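PDB 6TYK: iodotyrosine deiodinase from Thermotoga neapolitana, which uses FMN to remove the halogen from halotyrosines, turning 3-iodo- and 3,5-diiodo-L-tyrosine into L-tyrosine and iodide at the expense of NADPH. Local coordinates for residues K21-L24 and E25-I28; E54-K57 and G58-R61; E81-E85 and K86-W90; A110-S113 and R114-V117. All coordinates share one frame; numbering follows the deposited sequence.

Contact 1 of 4, residues K21-L24 and E25-I28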
# COMPACT_ATOMS: atom_id res chain seq x y z
N LYS A 21 7.25 -22.88 14.03
CA LYS A 21 6.52 -21.67 14.38
C LYS A 21 7.45 -20.57 14.83
O LYS A 21 8.11 -20.69 15.86
CB LYS A 21 5.54 -21.97 15.51
CG LYS A 21 4.49 -23.01 15.16
CD LYS A 21 3.66 -23.35 16.38
CE LYS A 21 2.59 -24.37 16.04
NZ LYS A 21 1.99 -24.92 17.27
N PRO A 22 7.49 -19.46 14.08
CA PRO A 22 8.24 -18.29 14.55
C PRO A 22 7.64 -17.78 15.84
O PRO A 22 6.43 -17.93 16.07
CB PRO A 22 8.01 -17.26 13.44
CG PRO A 22 7.60 -18.05 12.23
CD PRO A 22 6.84 -19.22 12.78
N PRO A 23 8.47 -17.17 16.70
CA PRO A 23 7.91 -16.56 17.91
C PRO A 23 6.87 -15.52 17.53
O PRO A 23 7.02 -14.83 16.52
CB PRO A 23 9.12 -15.87 18.55
CG PRO A 23 10.31 -16.58 18.00
CD PRO A 23 9.93 -17.02 16.61
N LEU A 24 5.82 -15.42 18.33
CA LEU A 24 4.76 -14.45 18.09
C LEU A 24 5.32 -13.04 17.93
O LEU A 24 4.84 -12.28 17.09
CB LEU A 24 3.75 -14.50 19.23
CG LEU A 24 2.58 -13.52 19.12
CD1 LEU A 24 1.80 -13.79 17.84
CD2 LEU A 24 1.67 -13.62 20.34
N GLU A 25 6.33 -12.70 18.71
CA GLU A 25 6.86 -11.34 18.67
C GLU A 25 7.40 -10.93 17.30
O GLU A 25 7.37 -9.76 16.95
CB GLU A 25 7.92 -11.11 19.75
CG GLU A 25 8.27 -9.64 19.95
CD GLU A 25 7.03 -8.75 20.09
OE1 GLU A 25 6.04 -9.19 20.72
OE2 GLU A 25 7.05 -7.61 19.56
N ASP A 26 7.88 -11.89 16.51
CA ASP A 26 8.36 -11.59 15.16
C ASP A 26 7.22 -11.13 14.26
O ASP A 26 7.36 -10.18 13.49
CB ASP A 26 9.07 -12.80 14.55
CG ASP A 26 10.38 -13.12 15.25
OD1 ASP A 26 11.02 -12.17 15.75
OD2 ASP A 26 10.75 -14.30 15.30
N LEU A 27 6.09 -11.80 14.38
CA LEU A 27 4.91 -11.39 13.64
C LEU A 27 4.39 -10.05 14.15
O LEU A 27 4.10 -9.14 13.37
CB LEU A 27 3.82 -12.45 13.75
CG LEU A 27 2.50 -12.13 13.07
CD1 LEU A 27 2.70 -11.79 11.60
CD2 LEU A 27 1.52 -13.29 13.24
N ILE A 28 4.28 -9.93 15.47
CA ILE A 28 3.81 -8.69 16.08
C ILE A 28 4.68 -7.50 15.71
O ILE A 28 4.17 -6.41 15.49
CB ILE A 28 3.70 -8.81 17.62
CG1 ILE A 28 2.65 -9.86 17.99
CG2 ILE A 28 3.35 -7.46 18.24
CD1 ILE A 28 1.26 -9.54 17.49

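Contact 2 of 4, residues E54-K57 and G58-R61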
# COMPACT_ATOMS: atom_id res chain seq x y z
N GLU A 54 -5.38 -25.27 13.51
CA GLU A 54 -5.23 -26.13 12.34
C GLU A 54 -6.56 -26.42 11.65
O GLU A 54 -6.63 -26.42 10.43
CB GLU A 54 -4.49 -27.43 12.67
CG GLU A 54 -2.99 -27.26 12.92
CD GLU A 54 -2.22 -26.66 11.74
OE1 GLU A 54 -2.62 -26.84 10.57
OE2 GLU A 54 -1.20 -25.99 12.00
N LYS A 55 -7.61 -26.67 12.42
CA LYS A 55 -8.92 -26.93 11.82
C LYS A 55 -9.40 -25.71 11.04
O LYS A 55 -9.92 -25.82 9.94
CB LYS A 55 -9.94 -27.31 12.89
CG LYS A 55 -11.37 -27.35 12.38
CD LYS A 55 -12.36 -27.54 13.52
CE LYS A 55 -13.78 -27.63 13.00
NZ LYS A 55 -13.98 -28.81 12.11
N LEU A 56 -9.23 -24.52 11.61
CA LEU A 56 -9.67 -23.31 10.94
C LEU A 56 -8.85 -23.04 9.68
O LEU A 56 -9.40 -22.65 8.66
CB LEU A 56 -9.61 -22.12 11.90
CG LEU A 56 -10.02 -20.77 11.32
CD1 LEU A 56 -11.42 -20.84 10.75
CD2 LEU A 56 -9.93 -19.74 12.43
N LYS A 57 -7.53 -23.25 9.75
CA LYS A 57 -6.70 -23.09 8.56
C LYS A 57 -7.18 -24.03 7.48
O LYS A 57 -7.22 -23.66 6.31
CB LYS A 57 -5.22 -23.36 8.85
CG LYS A 57 -4.57 -22.32 9.75
CD LYS A 57 -3.05 -22.38 9.75
CE LYS A 57 -2.52 -23.78 9.69
NZ LYS A 57 -1.06 -23.82 9.94
N GLY A 58 -7.56 -25.24 7.87
CA GLY A 58 -8.05 -26.22 6.92
C GLY A 58 -9.33 -25.76 6.26
O GLY A 58 -9.51 -25.92 5.04
N GLN A 59 -10.24 -25.20 7.04
CA GLN A 59 -11.49 -24.68 6.49
C GLN A 59 -11.22 -23.55 5.52
O GLN A 59 -11.80 -23.51 4.43
CB GLN A 59 -12.42 -24.20 7.61
CG GLN A 59 -12.92 -25.30 8.53
CD GLN A 59 -13.68 -24.75 9.72
OE1 GLN A 59 -13.23 -23.82 10.39
NE2 GLN A 59 -14.85 -25.31 9.98
N ILE A 60 -10.33 -22.64 5.90
CA ILE A 60 -9.97 -21.53 5.03
C ILE A 60 -9.34 -22.06 3.75
O ILE A 60 -9.70 -21.63 2.66
CB ILE A 60 -9.04 -20.54 5.75
CG1 ILE A 60 -9.82 -19.81 6.85
CG2 ILE A 60 -8.45 -19.54 4.76
CD1 ILE A 60 -8.97 -18.95 7.74
N ARG A 61 -8.42 -23.01 3.89
CA ARG A 61 -7.77 -23.59 2.73
C ARG A 61 -8.77 -24.20 1.78
O ARG A 61 -8.72 -23.95 0.58
CB ARG A 61 -6.76 -24.66 3.13
CG ARG A 61 -6.09 -25.32 1.94
CD ARG A 61 -4.90 -26.15 2.39
NE ARG A 61 -5.27 -27.08 3.44
CZ ARG A 61 -5.90 -28.23 3.24
NH1 ARG A 61 -6.25 -28.57 2.00
NH2 ARG A 61 -6.19 -29.02 4.26
O HOH W 1 -15.94 -28.45 9.72

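Contact 3 of 4, residues E81-E85 and K86-W90. With IYR (3-iodo-tyrosine), chain D; FMN (flavin mononucleotide), chain C.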
# COMPACT_ATOMS: atom_id res chain seq x y z
N GLU A 81 -2.94 -16.38 -19.00
CA GLU A 81 -1.68 -16.60 -19.72
C GLU A 81 -0.51 -16.61 -18.74
O GLU A 81 0.38 -17.44 -18.83
CB GLU A 81 -1.48 -15.51 -20.78
N TRP A 82 -0.54 -15.68 -17.79
CA TRP A 82 0.53 -15.54 -16.81
C TRP A 82 0.54 -16.73 -15.85
O TRP A 82 1.60 -17.30 -15.58
CB TRP A 82 0.38 -14.22 -16.06
CG TRP A 82 1.50 -13.89 -15.12
CD1 TRP A 82 2.66 -13.25 -15.42
CD2 TRP A 82 1.53 -14.14 -13.70
NE1 TRP A 82 3.43 -13.10 -14.29
CE2 TRP A 82 2.76 -13.63 -13.22
CE3 TRP A 82 0.65 -14.74 -12.80
CZ2 TRP A 82 3.13 -13.71 -11.88
CZ3 TRP A 82 1.02 -14.81 -11.46
CH2 TRP A 82 2.25 -14.30 -11.02
N LEU A 83 -0.63 -17.10 -15.33
CA LEU A 83 -0.72 -18.23 -14.42
C LEU A 83 -0.29 -19.52 -15.09
O LEU A 83 0.40 -20.35 -14.49
CB LEU A 83 -2.15 -18.39 -13.89
CG LEU A 83 -2.63 -17.23 -13.02
CD1 LEU A 83 -4.13 -17.32 -12.79
CD2 LEU A 83 -1.89 -17.17 -11.68
N ASP A 84 -0.69 -19.68 -16.35
CA ASP A 84 -0.35 -20.88 -17.08
C ASP A 84 1.14 -20.99 -17.30
O ASP A 84 1.73 -22.06 -17.10
CB ASP A 84 -1.06 -20.92 -18.43
CG ASP A 84 -2.53 -21.26 -18.31
OD1 ASP A 84 -2.94 -21.70 -17.21
OD2 ASP A 84 -3.26 -21.09 -19.30
N GLU A 85 1.77 -19.89 -17.71
CA GLU A 85 3.20 -19.93 -18.00
C GLU A 85 4.00 -20.20 -16.73
O GLU A 85 5.04 -20.86 -16.77
CB GLU A 85 3.65 -18.64 -18.69
CG GLU A 85 3.53 -17.40 -17.83
CD GLU A 85 3.95 -16.14 -18.56
OE1 GLU A 85 4.15 -16.20 -19.79
OE2 GLU A 85 4.08 -15.09 -17.90
N LYS A 86 3.50 -19.73 -15.60
CA LYS A 86 4.17 -19.93 -14.31
C LYS A 86 3.74 -21.24 -13.65
O LYS A 86 4.22 -21.59 -12.57
CB LYS A 86 3.90 -18.75 -13.37
CG LYS A 86 4.39 -17.39 -13.88
CD LYS A 86 5.82 -17.11 -13.46
CE LYS A 86 6.20 -15.66 -13.73
NZ LYS A 86 6.07 -15.28 -15.15
N ARG A 87 2.84 -21.96 -14.31
CA ARG A 87 2.35 -23.26 -13.83
C ARG A 87 1.71 -23.19 -12.44
O ARG A 87 1.90 -24.07 -11.60
CB ARG A 87 3.45 -24.32 -13.91
CG ARG A 87 3.95 -24.57 -15.33
CD ARG A 87 4.82 -25.81 -15.41
NE ARG A 87 4.10 -27.01 -15.01
CZ ARG A 87 4.65 -28.21 -14.85
NH1 ARG A 87 5.95 -28.37 -15.07
NH2 ARG A 87 3.91 -29.24 -14.48
N PHE A 88 0.96 -22.12 -12.22
CA PHE A 88 0.13 -22.00 -11.03
C PHE A 88 -1.03 -23.00 -11.10
O PHE A 88 -1.51 -23.34 -12.18
CB PHE A 88 -0.45 -20.60 -10.93
CG PHE A 88 0.48 -19.57 -10.35
CD1 PHE A 88 1.61 -19.15 -11.03
CD2 PHE A 88 0.18 -18.99 -9.13
CE1 PHE A 88 2.44 -18.20 -10.48
CE2 PHE A 88 1.01 -18.04 -8.59
CZ PHE A 88 2.14 -17.65 -9.26
N THR A 89 -1.50 -23.44 -9.94
CA THR A 89 -2.68 -24.29 -9.88
C THR A 89 -3.58 -23.85 -8.73
O THR A 89 -3.20 -23.02 -7.91
CB THR A 89 -2.31 -25.77 -9.67
OG1 THR A 89 -1.69 -25.92 -8.38
CG2 THR A 89 -1.36 -26.25 -10.75
N TRP A 90 -4.77 -24.44 -8.65
CA TRP A 90 -5.76 -24.05 -7.66
C TRP A 90 -5.44 -24.54 -6.25
O TRP A 90 -5.94 -23.98 -5.27
CB TRP A 90 -7.15 -24.51 -8.08
CG TRP A 90 -7.27 -26.00 -8.31
CD1 TRP A 90 -7.05 -26.66 -9.48
CD2 TRP A 90 -7.64 -26.99 -7.35
NE1 TRP A 90 -7.26 -28.01 -9.31
CE2 TRP A 90 -7.62 -28.24 -8.00
CE3 TRP A 90 -7.99 -26.94 -6.00
CZ2 TRP A 90 -7.94 -29.42 -7.35
CZ3 TRP A 90 -8.31 -28.12 -5.36
CH2 TRP A 90 -8.28 -29.35 -6.03
N IYR D . -5.41 -16.23 -6.63
CA IYR D . -4.98 -17.14 -7.66
CB IYR D . -4.44 -16.50 -8.95
CC IYR D . -3.38 -15.46 -8.78
CD IYR D . -3.74 -14.11 -8.84
CE IYR D . -2.80 -13.09 -8.72
IE IYR D . -3.43 -11.17 -8.79
CF IYR D . -1.46 -13.43 -8.55
OF IYR D . -0.47 -12.50 -8.43
CG IYR D . -1.07 -14.78 -8.47
CH IYR D . -2.03 -15.78 -8.60
C IYR D . -3.91 -18.09 -7.17
O IYR D . -3.44 -19.08 -7.74
OXT IYR D . -3.43 -17.81 -5.93
N1 FMN C . 0.20 -14.55 -5.36
C2 FMN C . -0.53 -15.71 -5.39
O2 FMN C . 0.05 -16.77 -5.48
N3 FMN C . -1.90 -15.68 -5.30
C4 FMN C . -2.57 -14.49 -5.21
O4 FMN C . -3.80 -14.50 -5.14
C4A FMN C . -1.83 -13.31 -5.17
N5 FMN C . -2.47 -12.09 -5.05
C5A FMN C . -1.74 -10.92 -4.99
C6 FMN C . -2.40 -9.71 -4.85
C7 FMN C . -1.69 -8.52 -4.76
C7M FMN C . -2.46 -7.23 -4.61
C8 FMN C . -0.31 -8.54 -4.83
C8M FMN C . 0.49 -7.27 -4.75
C9 FMN C . 0.35 -9.76 -4.98
C9A FMN C . -0.35 -10.96 -5.05
N10 FMN C . 0.30 -12.18 -5.21
C10 FMN C . -0.44 -13.34 -5.22
C1' FMN C . 1.80 -12.26 -5.30
C2' FMN C . 2.27 -11.85 -6.71
O2' FMN C . 2.03 -12.87 -7.66
C3' FMN C . 3.75 -11.46 -6.64
O3' FMN C . 3.86 -10.30 -5.84
C4' FMN C . 4.38 -11.20 -8.01
O4' FMN C . 4.39 -12.41 -8.77
C5' FMN C . 5.80 -10.68 -7.87
O5' FMN C . 6.54 -11.59 -7.08
P FMN C . 8.09 -11.34 -6.77
O1P FMN C . 8.54 -12.60 -6.04
O2P FMN C . 8.21 -10.15 -5.84
O3P FMN C . 8.82 -11.18 -8.09
O HOH W 2 -2.62 -22.23 -14.63

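Contact 4 of 4, residues A110-S113 and R114-V117. With IYR (3-iodo-tyrosine), chain N; FMN (flavin mononucleotide), chain J.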
# COMPACT_ATOMS: atom_id res chain seq x y z
N ALA A 110 -13.84 4.21 7.24
CA ALA A 110 -12.77 5.20 7.26
C ALA A 110 -12.46 5.71 5.86
O ALA A 110 -12.52 4.95 4.89
CB ALA A 110 -11.53 4.61 7.91
N PRO A 111 -12.13 6.99 5.74
CA PRO A 111 -11.84 7.54 4.41
C PRO A 111 -10.55 6.98 3.85
O PRO A 111 -9.56 6.88 4.57
CB PRO A 111 -11.72 9.04 4.67
CG PRO A 111 -11.30 9.13 6.11
CD PRO A 111 -11.97 8.00 6.81
N TYR A 112 -10.57 6.59 2.58
CA TYR A 112 -9.40 6.00 1.95
C TYR A 112 -8.89 4.82 2.76
O TYR A 112 -7.69 4.57 2.85
CB TYR A 112 -8.31 7.05 1.73
CG TYR A 112 -8.59 7.90 0.53
CD1 TYR A 112 -8.16 7.52 -0.73
CD2 TYR A 112 -9.32 9.07 0.65
CE1 TYR A 112 -8.43 8.28 -1.83
CE2 TYR A 112 -9.60 9.85 -0.46
CZ TYR A 112 -9.15 9.44 -1.70
OH TYR A 112 -9.41 10.20 -2.81
N SER A 113 -9.83 4.08 3.33
CA SER A 113 -9.49 2.90 4.13
C SER A 113 -8.70 1.85 3.35
O SER A 113 -7.68 1.36 3.83
CB SER A 113 -10.76 2.27 4.73
OG SER A 113 -11.73 2.03 3.73
N ARG A 114 -9.15 1.53 2.14
CA ARG A 114 -8.49 0.46 1.39
C ARG A 114 -7.08 0.87 0.96
O ARG A 114 -6.14 0.08 1.08
CB ARG A 114 -9.33 0.07 0.17
CG ARG A 114 -10.76 -0.33 0.53
CD ARG A 114 -11.41 -1.15 -0.58
NE ARG A 114 -10.69 -2.39 -0.80
CZ ARG A 114 -10.68 -3.06 -1.94
NH1 ARG A 114 -11.38 -2.63 -2.98
NH2 ARG A 114 -9.98 -4.18 -2.04
N GLU A 115 -6.95 2.09 0.45
CA GLU A 115 -5.65 2.63 0.09
C GLU A 115 -4.69 2.61 1.28
O GLU A 115 -3.52 2.21 1.16
CB GLU A 115 -5.80 4.06 -0.41
CG GLU A 115 -6.50 4.19 -1.75
CD GLU A 115 -8.01 4.33 -1.65
OE1 GLU A 115 -8.60 4.08 -0.58
OE2 GLU A 115 -8.62 4.72 -2.67
N SER A 116 -5.19 3.03 2.43
CA SER A 116 -4.37 3.10 3.63
C SER A 116 -3.91 1.72 4.09
O SER A 116 -2.76 1.53 4.47
CB SER A 116 -5.14 3.79 4.74
OG SER A 116 -5.50 5.11 4.36
N VAL A 117 -4.82 0.75 4.04
CA VAL A 117 -4.46 -0.58 4.47
C VAL A 117 -3.42 -1.20 3.54
O VAL A 117 -2.45 -1.79 4.00
CB VAL A 117 -5.69 -1.48 4.64
CG1 VAL A 117 -5.27 -2.93 4.85
CG2 VAL A 117 -6.55 -0.99 5.82
N IYR N . -11.65 4.93 -4.12
CA IYR N . -12.48 3.75 -4.10
CB IYR N . -12.09 2.65 -3.09
CC IYR N . -11.22 1.62 -3.71
CD IYR N . -9.89 1.50 -3.29
CE IYR N . -9.04 0.54 -3.84
IE IYR N . -7.13 0.40 -3.19
CF IYR N . -9.56 -0.30 -4.84
OF IYR N . -8.83 -1.28 -5.45
CG IYR N . -10.89 -0.19 -5.28
CH IYR N . -11.71 0.77 -4.71
C IYR N . -13.93 4.09 -3.79
O IYR N . -14.96 3.66 -4.33
OXT IYR N . -14.07 4.97 -2.77
N1 FMN J . -3.31 14.53 4.03
C2 FMN J . -3.83 15.71 3.57
O2 FMN J . -3.45 16.76 4.08
N3 FMN J . -4.75 15.71 2.55
C4 FMN J . -5.17 14.53 1.98
O4 FMN J . -6.00 14.54 1.06
C4A FMN J . -4.64 13.33 2.45
N5 FMN J . -5.05 12.14 1.90
C5A FMN J . -4.50 10.96 2.34
C6 FMN J . -4.89 9.77 1.75
C7 FMN J . -4.36 8.56 2.17
C7M FMN J . -4.81 7.29 1.48
C8 FMN J . -3.42 8.55 3.19
C8M FMN J . -2.82 7.27 3.66
C9 FMN J . -3.03 9.74 3.79
C9A FMN J . -3.56 10.95 3.36
N10 FMN J . -3.19 12.15 3.96
C10 FMN J . -3.71 13.33 3.48
C1' FMN J . -2.19 12.16 5.08
C2' FMN J . -2.89 11.75 6.40
O2' FMN J . -3.72 12.79 6.93
C3' FMN J . -1.83 11.35 7.42
O3' FMN J . -1.22 10.16 6.93
C4' FMN J . -2.35 11.13 8.83
O4' FMN J . -2.86 12.33 9.35
C5' FMN J . -1.26 10.62 9.77
O5' FMN J . -0.15 11.49 9.71
P FMN J . 1.15 11.19 10.59
O1P FMN J . 0.72 10.98 12.03
O2P FMN J . 2.03 12.42 10.46
O3P FMN J . 1.92 10.03 10.00

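Contact 1 of 4, residues K21-L24 and E25-I28
Leu-24 O takes the N-H of Ile-28 at 2.9 Å from its nitrogen in an almost straight bond (174°). It is the i to i+4 bond of the opening turn of helix 24-35. One residue earlier the geometry is less regular: Asp-26 N reaches Pro-23 O at 3.1 Å from well above the carbonyl plane, 52° out of it, consistent with a chain still entering the helix. The Asp-26 side chain follows the same path back. With CG beside its own backbone N and anti to the carbonyl carbon, the carboxylate swings back toward Pro-23, and OD2 comes to 3.1 Å from Pro-23 CD, a close approach to the ring at that atom. With a lysine in its place, the negative charge at the helix start would be gone, and Pro-23 CD would probably lose its oxygen neighbour. On another side of the turn, Leu-24 CG meets Ile-28 CG1 at 3.8 Å, an apolar pair laid over the backbone bond that joins the same two residues; Tyr-183 and Val-181 of the second subunit pack against Leu-24 and Ile-28 respectively. Behind, the hydroxyl of Tyr-100, on strand 100-107, donates a hydrogen bond to Pro-22 O, and its side chain packs on Leu-24 and Leu-27. The chemistry is that of a helix start: an acidic side chain stands in the first turn, where its charge probably suits the helix dipole, while the leucine and isoleucine serve the dimer interface.

Contact 2 of 4, residues E54-K57 and G58-R61
The side-chain amide of Gln-59 lies across the preceding turn with OE1 against Leu-56 CD1 at 3.5 Å and NE2 facing Lys-55 CE at 4.0 Å. This is i to i+3 and i to i+4 contact along the first two turns of alpha-helix 54-74, whose backbone bonds run regularly from Gly-58 N to Glu-54 O onward to Arg-61. CG of Gln-59 stands beside its own N (chi1 -66°) and the chain then runs out extended, which carries the amide back over Lys-55 O, CG passing 3.4 Å from that oxygen. An alanine here would remove the amide and is likely to leave Leu-56 CD1 less covered and the water at Lys-55 with one partner fewer. Leu-56 CG meets Ile-60 CD1 on the inward side, where both residues touch Val-51 of strand 46-51; Leu-149 of helix 143-149 covers Ile-60 and Gln-59. The Glu-54 carboxylate is met at OE2, on the syn side but 32° out of its plane, by Lys-57 NZ in a 3.0 Å salt bridge, and the same ammonium bonds the backbone oxygens of Lys-96 and Ala-98. At the outer edge a water accepts from Lys-55 NZ at 3.1 Å and, weakly, from Gln-59 NE2 at 3.3 Å.

Contact 3 of 4, residues E81-E85 and K86-W90
Phe-88 sets CG anti to its carbonyl carbon (chi1 -82°) and Trp-82 sets CG anti to its backbone N (chi1 -174°), which brings a ring from the last turn of helix 77-85 against one from the loop after it. They meet obliquely, planes 38° apart, with Trp-82 CZ3 at 3.8 Å from Phe-88 CZ. Leu-83 CD2 lies over one face of the Phe-88 ring in a CH-pi contact, 4.0 Å from its centroid, and touches CH of the iodotyrosine ring at 3.4 Å. Lys-86, bent twice along its chain, lays CG over the centre of the Trp-82 ring; its NZ pairs with Glu-85 OE2 at 3.4 Å and makes a cation-pi contact with Tyr-174. The backbone beneath is a Schellman motif: Arg-87 has positive phi, Phe-88 N bonds Leu-83 O at 2.9 Å, and Arg-87 N bonds Asp-84 O. A water bridges Asp-84 OD1 and Phe-88 O, while Asp-84 OD2 is paired with Lys-80. Phe-88 CE2 approaches FMN O2 at 3.5 Å, and Glu-68, Tyr-72 and Lys-92, with Met-41 N of the second subunit, hydrogen-bond the substrate. The arrangement is consistent with the lid that closes over halotyrosine in iodotyrosine deiodinases, an apolar cover for substrate on the flavin.

Contact 4 of 4, residues A110-S113 and R114-V117
Glu-115 bends back so that its carboxylate carbon CD lies 3.3 Å from Tyr-112 CD1, the ring and carboxylate planes 52° apart, while OE1 rests against Tyr-112 CA. Beyond this pair stand two ligands. Tyr-112 CB touches the flavin methyl C7M at 3.5 Å, and Ser-116 OG the methyl C8M at the same distance; this FMN is hydrogen-bonded by residues of the second subunit, Arg-15, Arg-176 and Tyr-174 among them. An iodotyrosine lying apart from that flavin spreads its ring over one face of the Arg-114 guanidinium, with Arg-114 NH1 3.4 Å from the iodotyrosine CG, and its amino group bonds Glu-115 OE2 weakly. Arg-114 itself is fixed by a salt bridge from NE to Glu-159. The first shell is probably positioned by the bonds at Tyr-112 O, which takes Ser-116 N at 3.0 Å and Ser-116 OG at 2.7 Å from opposite faces of its plane, while Gly-40 N also bonds that hydroxyl. Tyr-112 is the N-cap, with positive phi at the third place of a type II turn from Ala-110 to Ser-113. The turn thus carries the chain from strand 100-107 into helix 113-130, where Val-117 packs back on Val-104 and Ser-106 of that strand.

Overall arrangement
All four contacts are local turns of one nitroreductase-family chain, met in series along it. Contacts 1 and 2 start helices 24-35 and 54-74, their centres about 20 Å apart, and lie near strands 100-107 and 46-51 of the antiparallel sheet. Helix 54-74 runs on from contact 2 toward the substrate site and is followed by helix 77-85, whose end is contact 3, about 24 Å away between centres. Contact 4 opens helix 113-130, its centre about 31 Å from that of contact 3. Contacts 3 and 4 border different flavins: the first helps enclose one site, the second touches the FMN held by the partner subunit, so each site of the homodimer draws on both chains.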